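Uncharacterized protein PA2218 (Pseudomonas aeruginosa, PDB 2HDW) is of unknown function but adopts the alpha/beta hydrolase fold and probably acts as a hydrolase. Local coordinates at residues F73-R76 with Y77-L81; F130-S133 with Y134-E137; D149-T152 with E153-S156. One frame throughout, in Å; residues are numbered along the deposited sequence.

Contact 1: F73-R76 with Y77-L81; sequences FANR and YGITL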
# COMPACT_ATOMS: atom_id res chain seq x y z
N PHE A 73 -3.63 0.11 16.49
CA PHE A 73 -4.06 -1.27 16.66
C PHE A 73 -2.86 -2.17 16.39
O PHE A 73 -1.96 -1.80 15.62
CB PHE A 73 -5.21 -1.59 15.70
CG PHE A 73 -4.94 -1.20 14.28
CD1 PHE A 73 -4.14 -2.01 13.46
CD2 PHE A 73 -5.45 -0.02 13.75
CE1 PHE A 73 -3.87 -1.65 12.15
CE2 PHE A 73 -5.18 0.35 12.43
CZ PHE A 73 -4.39 -0.46 11.63
N ALA A 74 -2.84 -3.35 17.00
CA ALA A 74 -1.70 -4.25 16.81
C ALA A 74 -1.96 -5.35 15.79
O ALA A 74 -3.11 -5.66 15.48
CB ALA A 74 -1.31 -4.86 18.16
N ASN A 75 -0.88 -5.92 15.25
CA ASN A 75 -1.03 -7.02 14.31
C ASN A 75 -0.65 -8.30 15.04
O ASN A 75 -0.20 -8.25 16.19
CB ASN A 75 -0.19 -6.83 13.04
CG ASN A 75 1.31 -6.81 13.29
OD1 ASN A 75 1.79 -7.30 14.31
ND2 ASN A 75 2.05 -6.26 12.34
N ARG A 76 -0.82 -9.45 14.38
CA ARG A 76 -0.52 -10.74 15.01
C ARG A 76 0.93 -10.94 15.41
O ARG A 76 1.26 -11.82 16.20
CB ARG A 76 -0.94 -11.89 14.08
CG ARG A 76 -2.43 -12.03 13.86
CD ARG A 76 -2.78 -13.32 13.12
NE ARG A 76 -1.97 -13.49 11.91
CZ ARG A 76 -0.88 -14.25 11.84
NH1 ARG A 76 -0.46 -14.91 12.91
NH2 ARG A 76 -0.21 -14.35 10.70
N TYR A 77 1.82 -10.12 14.85
CA TYR A 77 3.23 -10.27 15.16
C TYR A 77 3.69 -9.35 16.28
O TYR A 77 4.90 -9.24 16.55
CB TYR A 77 4.05 -10.08 13.88
CG TYR A 77 3.72 -11.13 12.83
CD1 TYR A 77 3.68 -12.49 13.17
CD2 TYR A 77 3.48 -10.78 11.51
CE1 TYR A 77 3.40 -13.47 12.22
CE2 TYR A 77 3.21 -11.75 10.54
CZ TYR A 77 3.17 -13.09 10.90
OH TYR A 77 2.92 -14.05 9.94
N GLY A 78 2.73 -8.70 16.93
CA GLY A 78 3.02 -7.82 18.05
C GLY A 78 3.38 -6.38 17.75
O GLY A 78 3.82 -5.65 18.65
N ILE A 79 3.20 -5.94 16.52
CA ILE A 79 3.54 -4.56 16.17
C ILE A 79 2.28 -3.71 16.17
O ILE A 79 1.24 -4.11 15.63
CB ILE A 79 4.21 -4.49 14.78
CG1 ILE A 79 5.43 -5.42 14.76
CG2 ILE A 79 4.63 -3.05 14.47
CD1 ILE A 79 6.19 -5.44 13.43
N THR A 80 2.37 -2.53 16.80
CA THR A 80 1.24 -1.61 16.87
C THR A 80 1.35 -0.62 15.72
O THR A 80 2.38 0.03 15.54
CB THR A 80 1.24 -0.84 18.21
OG1 THR A 80 1.10 -1.77 19.29
CG2 THR A 80 0.09 0.16 18.26
N LEU A 81 0.28 -0.51 14.94
CA LEU A 81 0.25 0.38 13.78
C LEU A 81 -0.55 1.65 14.03
O LEU A 81 -1.48 1.66 14.83
CB LEU A 81 -0.33 -0.36 12.58
CG LEU A 81 0.24 -1.74 12.26
CD1 LEU A 81 -0.52 -2.35 11.09
CD2 LEU A 81 1.73 -1.64 11.94
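F73 and L81 form an antiparallel hydrogen-bonded pair, A74 and T80 a non-hydrogen-bonded one, and beyond them the chain reverses through a type I turn from N75 to G78, closing a beta hairpin. L81 N meets F73 O at 2.7 Å in a nearly straight bond (172°), and F73 N returns the bond to L81 O. N75 N to I79 O (2.8 Å) adds a further backbone bond, and G78 N to N75 O spans the turn; with G78 at positive phi, this is a type I turn with a G1 beta bulge, G78 taking the bulge position.

The N75 side chain ties the turn to its surroundings. Its CG is turned between the backbone N and the carbonyl carbon (chi1 64°), which brings OD1 over the N-H groups of the turn, while ND2 stands off toward the helix. OD1 takes the I79 N-H from above the amide plane at 3.0 Å, and a weak, more bent bond from Y77 N. The amide runs beside I79, pointing the same way, with ND2 3.7 Å from I79 CB; ND2 hydrogen-bonds D154 OD1 on helix 148-164. On the F73 and L81 face of the hairpin, CE1 of the F73 ring lies 3.6 Å from L81 CD1, the two side chains crossing at a slant. R76 and Y77 run alongside each other at the exposed end, joined by a weak bond from R76 NH2 to Y77 OH, guanidinium and ring planes 64° apart. Their stronger partners lie on helix 148-164: E153 pairs with R76 NE, and D149 with Y77 OH.

The hairpin joins strands 66-74 and 80-88 at one border of the sheet. F73 packs on L128 and F130 of strand 126-130 and meets the F161 ring, while N75 and L81 rest against helix 148-164.

Contact 2: F130-S133 with Y134-E137; sequences FDPS and YTGE
With OG1 set between its backbone N and carbonyl carbon (chi1 71°), T135 turns its hydroxyl back onto P132 O, while D131, whose CG stands beside its own N (chi1 -76°), swings its carboxylate over to E137 N. The chain between them makes a type II turn from P132 to T135, with Y134 at its third position at positive phi.

P132 O is gripped twice by one residue: T135 N donates at 3.1 Å and T135 OG1 at 2.8 Å, both from the same face of the carbonyl plane. T135 slants across P132, with OG1 3.4 Å from P132 CD. At the other end, E137 N points almost straight (173°) at D131 OD2, 2.9 Å away, meeting it from above the carboxylate plane. G136, at positive phi, brings its CA to 3.6 Å from that same oxygen. The side chains of S133 and Y134 both pack on I150 of helix 148-164.

D131 OD2 and E137 OE1 lie 4.7 Å apart, both residues buried. K109 forms a salt bridge to each and K70 a second one to E137, so positive charge offsets what would otherwise be mutual repulsion. This cluster, with the backbone N-H on D131, would be expected to stabilise both carboxylates in their ionised form.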
# COMPACT_ATOMS: atom_id res chain seq x y z
N PHE A 130 -3.48 3.35 6.86
CA PHE A 130 -2.53 3.01 7.90
C PHE A 130 -1.06 3.03 7.48
O PHE A 130 -0.73 2.93 6.30
CB PHE A 130 -2.85 1.62 8.43
CG PHE A 130 -2.64 0.52 7.42
CD1 PHE A 130 -1.37 -0.03 7.23
CD2 PHE A 130 -3.70 0.06 6.64
CE1 PHE A 130 -1.15 -1.02 6.27
CE2 PHE A 130 -3.49 -0.92 5.67
CZ PHE A 130 -2.22 -1.46 5.48
N ASP A 131 -0.19 3.15 8.48
CA ASP A 131 1.24 3.12 8.24
C ASP A 131 1.70 1.68 8.48
O ASP A 131 1.45 1.11 9.55
CB ASP A 131 1.99 4.06 9.19
CG ASP A 131 1.85 5.51 8.80
OD1 ASP A 131 1.68 5.79 7.59
OD2 ASP A 131 1.95 6.38 9.70
N PRO A 132 2.35 1.07 7.48
CA PRO A 132 2.83 -0.31 7.60
C PRO A 132 3.80 -0.46 8.78
O PRO A 132 4.39 0.52 9.24
CB PRO A 132 3.53 -0.55 6.26
CG PRO A 132 2.74 0.32 5.31
CD PRO A 132 2.55 1.59 6.11
N SER A 133 3.94 -1.69 9.26
CA SER A 133 4.85 -1.99 10.37
C SER A 133 6.23 -1.38 10.12
O SER A 133 6.71 -1.36 8.99
CB SER A 133 5.00 -3.51 10.53
OG SER A 133 3.88 -4.09 11.18
N TYR A 134 6.86 -0.89 11.18
CA TYR A 134 8.20 -0.30 11.11
C TYR A 134 8.30 1.04 10.38
O TYR A 134 9.41 1.59 10.27
CB TYR A 134 9.19 -1.26 10.44
CG TYR A 134 9.27 -2.64 11.04
CD1 TYR A 134 9.99 -2.88 12.21
CD2 TYR A 134 8.65 -3.72 10.42
CE1 TYR A 134 10.09 -4.17 12.74
CE2 TYR A 134 8.74 -5.01 10.94
CZ TYR A 134 9.46 -5.23 12.10
OH TYR A 134 9.51 -6.50 12.61
N THR A 135 7.19 1.57 9.88
CA THR A 135 7.23 2.84 9.15
C THR A 135 6.23 3.89 9.63
O THR A 135 5.33 3.60 10.42
CB THR A 135 6.97 2.61 7.64
OG1 THR A 135 5.60 2.25 7.42
CG2 THR A 135 7.87 1.49 7.11
N GLY A 136 6.39 5.11 9.13
CA GLY A 136 5.50 6.20 9.51
C GLY A 136 5.43 6.41 11.01
O GLY A 136 6.47 6.52 11.67
N GLU A 137 4.22 6.47 11.55
CA GLU A 137 4.05 6.65 12.99
C GLU A 137 3.86 5.32 13.70
O GLU A 137 3.75 5.27 14.93
CB GLU A 137 2.85 7.57 13.26
CG GLU A 137 3.04 8.97 12.73
CD GLU A 137 1.94 9.91 13.15
OE1 GLU A 137 0.79 9.73 12.71
OE2 GLU A 137 2.23 10.84 13.94

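Contact 3: D149-T152 with E153-S156; sequences DINT and EDFS
E153 and T152, followed by D154, carry most of this contact within one helix. E153 N donates to D149 O at 3.0 Å, a regular i to i+4 bond, and its CB rests 3.3 Å from I150 O. With CG anti to the backbone N (chi1 163°) and a bend at chi2, the side chain then leads away from the preceding turn, and its carboxylate forms a salt bridge with R76. T152 sends OG1 back to P148 O. Its carbonyl O receives a weak bond from F155 N and accepts a hydrogen bond from a water 2.8 Å away, which donates another to S156 OG at 2.7 Å; S156 OG also hydrogen-bonds D192.

D154 N binds I150 O at 2.9 Å. The D154 carboxylate runs beside the N151 amide, pointing the same way, with the two planes turned 44° apart; D154 OD1 hydrogen-bonds S133 OG.

Helix 148-164 thus faces the hairpin of strands 66-74 and 80-88 through D149, E153 and D154, and helix 180-191 through T152 and F155. The F155 ring meets F130 of strand 126-130 edge-to-face and also contacts W181 of helix 180-191.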
# COMPACT_ATOMS: atom_id res chain seq x y z
N ASP A 149 5.41 -11.04 4.26
CA ASP A 149 4.59 -11.74 5.25
C ASP A 149 3.99 -10.74 6.24
O ASP A 149 2.77 -10.64 6.38
CB ASP A 149 5.45 -12.76 6.01
CG ASP A 149 4.63 -13.67 6.92
OD1 ASP A 149 3.62 -13.21 7.48
OD2 ASP A 149 5.03 -14.84 7.11
N ILE A 150 4.86 -10.00 6.92
CA ILE A 150 4.42 -9.03 7.91
C ILE A 150 3.52 -7.96 7.30
O ILE A 150 2.52 -7.55 7.91
CB ILE A 150 5.62 -8.34 8.59
CG1 ILE A 150 6.45 -9.38 9.35
CG2 ILE A 150 5.14 -7.25 9.55
CD1 ILE A 150 7.69 -8.81 10.05
N ASN A 151 3.85 -7.50 6.10
CA ASN A 151 3.04 -6.47 5.46
C ASN A 151 1.68 -7.01 5.05
O ASN A 151 0.67 -6.31 5.13
CB ASN A 151 3.80 -5.87 4.27
CG ASN A 151 4.94 -4.95 4.72
OD1 ASN A 151 4.92 -4.41 5.83
ND2 ASN A 151 5.93 -4.76 3.86
N THR A 152 1.63 -8.27 4.62
CA THR A 152 0.35 -8.85 4.26
C THR A 152 -0.48 -8.88 5.55
O THR A 152 -1.67 -8.56 5.54
CB THR A 152 0.52 -10.28 3.69
OG1 THR A 152 1.15 -10.19 2.40
CG2 THR A 152 -0.82 -10.98 3.56
N GLU A 153 0.16 -9.23 6.66
CA GLU A 153 -0.51 -9.27 7.96
C GLU A 153 -1.04 -7.88 8.36
O GLU A 153 -2.14 -7.76 8.92
CB GLU A 153 0.45 -9.80 9.03
CG GLU A 153 0.06 -9.53 10.48
CD GLU A 153 -1.34 -10.03 10.84
OE1 GLU A 153 -1.78 -11.06 10.28
OE2 GLU A 153 -1.99 -9.40 11.70
N ASP A 154 -0.28 -6.83 8.06
CA ASP A 154 -0.69 -5.46 8.40
C ASP A 154 -2.09 -5.15 7.87
O ASP A 154 -2.90 -4.52 8.53
CB ASP A 154 0.28 -4.42 7.84
CG ASP A 154 1.61 -4.39 8.56
OD1 ASP A 154 1.66 -4.73 9.76
OD2 ASP A 154 2.61 -3.99 7.93
N PHE A 155 -2.36 -5.60 6.65
CA PHE A 155 -3.66 -5.35 6.03
C PHE A 155 -4.79 -6.00 6.84
O PHE A 155 -5.82 -5.38 7.06
CB PHE A 155 -3.66 -5.89 4.60
CG PHE A 155 -3.89 -4.83 3.56
CD1 PHE A 155 -3.10 -4.79 2.41
CD2 PHE A 155 -4.91 -3.90 3.71
CE1 PHE A 155 -3.33 -3.83 1.43
CE2 PHE A 155 -5.15 -2.93 2.73
CZ PHE A 155 -4.35 -2.90 1.58
N SER A 156 -4.58 -7.23 7.28
CA SER A 156 -5.60 -7.92 8.05
C SER A 156 -5.68 -7.39 9.48
O SER A 156 -6.72 -7.51 10.14
CB SER A 156 -5.34 -9.43 8.04
OG SER A 156 -5.67 -9.96 6.77
O HOH W 1 -3.42 -10.80 5.55

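Contact 2 is the buried one; contacts 1 and 3 are each partly buried, contact 1 reaching solvent through R76, Y77 and G78 and contact 3 through D149. All three adjoin, their centres about 10 to 11 Å apart. Contact 1 is held mainly by strand and turn backbone bonds, contact 2 by a carbonyl and a carboxylate receiving N-H and hydroxyl groups, and contact 3 by helical backbone bonds plus a water. S133 OG of contact 2 and N75 ND2 of contact 1 converge on D154 OD1 of contact 3, a polar junction among hairpin, loop and helix. Toward the surface, charged and hydroxyl pairs join contacts 1 and 3, whereas aromatic packing lies at the start of 130-137.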